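PDB 7CU9: tube-forming protein in Mycobacterial Envelpe, TiME from Mycolicibacterium smegmatis, which probably forms a tube across the mycobacterial outer envelope, of which this soluble domain is a part, and may serve in protein secretion. Local coordinates for residues Cys109-Thr114 and Val125-Gly130. Residues are numbered along the deposited sequence; the frame is centred on the assembly and turned at random.
Sequences CAGQTT and VWTFTG
Cys109 and Phe128 meet through sulfur and ring between 109-114 and 125-130. The SG of Cys109 sits 3.9 Å from the centroid of the Phe128 ring. Its approach is oblique, 32° off the ring normal, and favours the CB end of the ring, where Cys109 SG lies 3.4 Å from Phe128 CG. With SG turned anti to the backbone N of Cys109 (chi1 -176°), the sulfur extends to the ring while its disulfide to Cys46 fixes its place. Farther along the ring, Thr114 CG2 meets Phe128 CE1 at 3.8 Å, again obliquely. The methyl of Thr114 turns to the ring, and its hydroxyl is bonded elsewhere, to the backbone N of Asn43. Gln112 O lies at the ring edge, in its plane, and also accepts the backbone N-H of Phe128 in a nearly straight bond. Trp49 and Ala50 of helix 47-50 also touch the Phe128 side chain.

Thr113 and Thr127 pair on the face of the sheet opposite Thr114 and Trp126. Thr113 OG1 and Thr127 OG1 are hydrogen-bonded at 2.7 Å; either could be the donor. With chi1 near -60° in both, each OG1 is anti to its own carbonyl carbon, and the two hydroxyls meet across the strands. Beside them, Thr113 CG2 presses on Val125 CG1 at 3.4 Å, tight for two methyl groups.

The backbone sets this register. Thr114 N bonds to Trp126 O and Trp126 N to Thr114 O, each at 3.0 Å. Thr113 and Thr127 form the next, non-hydrogen-bonded pair. Cys109 to Gln112 is a type II beta turn, with Gly111 at its third position. Gly111 N bonds to Phe128 O at 2.8 Å, so the turn is tied to the neighbouring strand. This is the open end of an antiparallel beta hairpin, strands 113-118 and 123-129, in the sheet of the PknH-like extracellular domain, with a disulfide beside it.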
loop_
_atom_site.group_PDB
_atom_site.type_symbol
_atom_site.label_atom_id
_atom_site.label_comp_id
_atom_site.label_asym_id
_atom_site.label_seq_id
_atom_site.Cartn_x
_atom_site.Cartn_y
_atom_site.Cartn_z
ATOM N N CYS B 109 22.794 14.953 0.616
ATOM C CA CYS B 109 21.901 14.339 -0.398
ATOM C C CYS B 109 20.474 14.875 -0.224
ATOM O O CYS B 109 19.813 15.124 -1.248
ATOM C CB CYS B 109 21.910 12.819 -0.314
ATOM S SG CYS B 109 20.905 12.041 -1.609
ATOM N N ALA B 110 20.006 15.045 1.016
ATOM C CA ALA B 110 18.640 15.548 1.299
ATOM C C ALA B 110 18.448 16.874 0.553
ATOM O O ALA B 110 19.309 17.768 0.691
ATOM C CB ALA B 110 18.417 15.710 2.779
ATOM N N GLY B 111 17.382 16.971 -0.237
ATOM C CA GLY B 111 17.043 18.189 -0.994
ATOM C C GLY B 111 17.586 18.170 -2.409
ATOM O O GLY B 111 17.246 19.091 -3.177
ATOM N N GLN B 112 18.376 17.154 -2.776
ATOM C CA GLN B 112 18.994 17.054 -4.120
ATOM C C GLN B 112 18.133 16.199 -5.051
ATOM O O GLN B 112 17.567 15.176 -4.607
ATOM C CB GLN B 112 20.408 16.476 -4.040
ATOM C CG GLN B 112 21.376 17.377 -3.290
ATOM C CD GLN B 112 21.498 18.730 -3.948
ATOM O OE1 GLN B 112 21.783 18.830 -5.136
ATOM N NE2 GLN B 112 21.266 19.780 -3.181
ATOM N N THR B 113 18.060 16.616 -6.309
ATOM C CA THR B 113 17.552 15.816 -7.441
ATOM C C THR B 113 18.759 15.450 -8.296
ATOM O O THR B 113 19.588 16.339 -8.562
ATOM C CB THR B 113 16.485 16.580 -8.231
ATOM O OG1 THR B 113 15.420 16.885 -7.329
ATOM C CG2 THR B 113 15.955 15.802 -9.413
ATOM N N THR B 114 18.878 14.187 -8.689
ATOM C CA THR B 114 20.032 13.716 -9.493
ATOM C C THR B 114 19.598 12.567 -10.398
ATOM O O THR B 114 18.589 11.907 -10.098
ATOM C CB THR B 114 21.220 13.361 -8.591
ATOM O OG1 THR B 114 22.379 13.236 -9.414
ATOM C CG2 THR B 114 21.002 12.091 -7.801
ATOM N N VAL B 125 15.437 9.955 -12.937
ATOM C CA VAL B 125 15.720 11.177 -12.135
ATOM C C VAL B 125 14.978 11.028 -10.809
ATOM O O VAL B 125 13.762 10.765 -10.839
ATOM C CB VAL B 125 15.319 12.457 -12.887
ATOM C CG1 VAL B 125 15.518 13.698 -12.032
ATOM C CG2 VAL B 125 16.075 12.571 -14.200
ATOM N N TRP B 126 15.710 11.133 -9.700
ATOM C CA TRP B 126 15.171 10.927 -8.334
ATOM C C TRP B 126 15.449 12.156 -7.477
ATOM O O TRP B 126 16.558 12.712 -7.571
ATOM C CB TRP B 126 15.768 9.668 -7.698
ATOM C CG TRP B 126 15.320 8.399 -8.348
ATOM C CD1 TRP B 126 15.923 7.758 -9.390
ATOM C CD2 TRP B 126 14.164 7.613 -8.006
ATOM N NE1 TRP B 126 15.230 6.623 -9.709
ATOM C CE2 TRP B 126 14.146 6.507 -8.880
ATOM C CE3 TRP B 126 13.156 7.724 -7.043
ATOM C CZ2 TRP B 126 13.159 5.525 -8.817
ATOM C CZ3 TRP B 126 12.176 6.759 -6.986
ATOM C CH2 TRP B 126 12.180 5.673 -7.861
ATOM N N THR B 127 14.467 12.526 -6.657
ATOM C CA THR B 127 14.555 13.605 -5.644
ATOM C C THR B 127 14.646 12.961 -4.261
ATOM O O THR B 127 13.732 12.184 -3.898
ATOM C CB THR B 127 13.358 14.551 -5.739
ATOM O OG1 THR B 127 13.392 15.100 -7.057
ATOM C CG2 THR B 127 13.399 15.642 -4.694
ATOM N N PHE B 128 15.695 13.292 -3.516
ATOM C CA PHE B 128 16.007 12.683 -2.202
ATOM C C PHE B 128 15.574 13.609 -1.070
ATOM O O PHE B 128 15.837 14.826 -1.133
ATOM C CB PHE B 128 17.498 12.375 -2.121
ATOM C CG PHE B 128 17.921 11.284 -3.065
ATOM C CD1 PHE B 128 18.270 11.569 -4.374
ATOM C CD2 PHE B 128 17.936 9.962 -2.653
ATOM C CE1 PHE B 128 18.632 10.556 -5.247
ATOM C CE2 PHE B 128 18.301 8.952 -3.527
ATOM C CZ PHE B 128 18.649 9.247 -4.821
ATOM N N THR B 129 14.956 13.032 -0.042
ATOM C CA THR B 129 14.598 13.730 1.213
ATOM C C THR B 129 14.915 12.812 2.392
ATOM O O THR B 129 14.855 11.580 2.231
ATOM C CB THR B 129 13.131 14.175 1.195
ATOM O OG1 THR B 129 12.314 13.014 1.075
ATOM C CG2 THR B 129 12.825 15.129 0.064
ATOM N N GLY B 130 15.236 13.396 3.540
ATOM C CA GLY B 130 15.470 12.622 4.769
ATOM C C GLY B 130 16.062 13.489 5.855
ATOM O O GLY B 130 16.892 14.363 5.527
#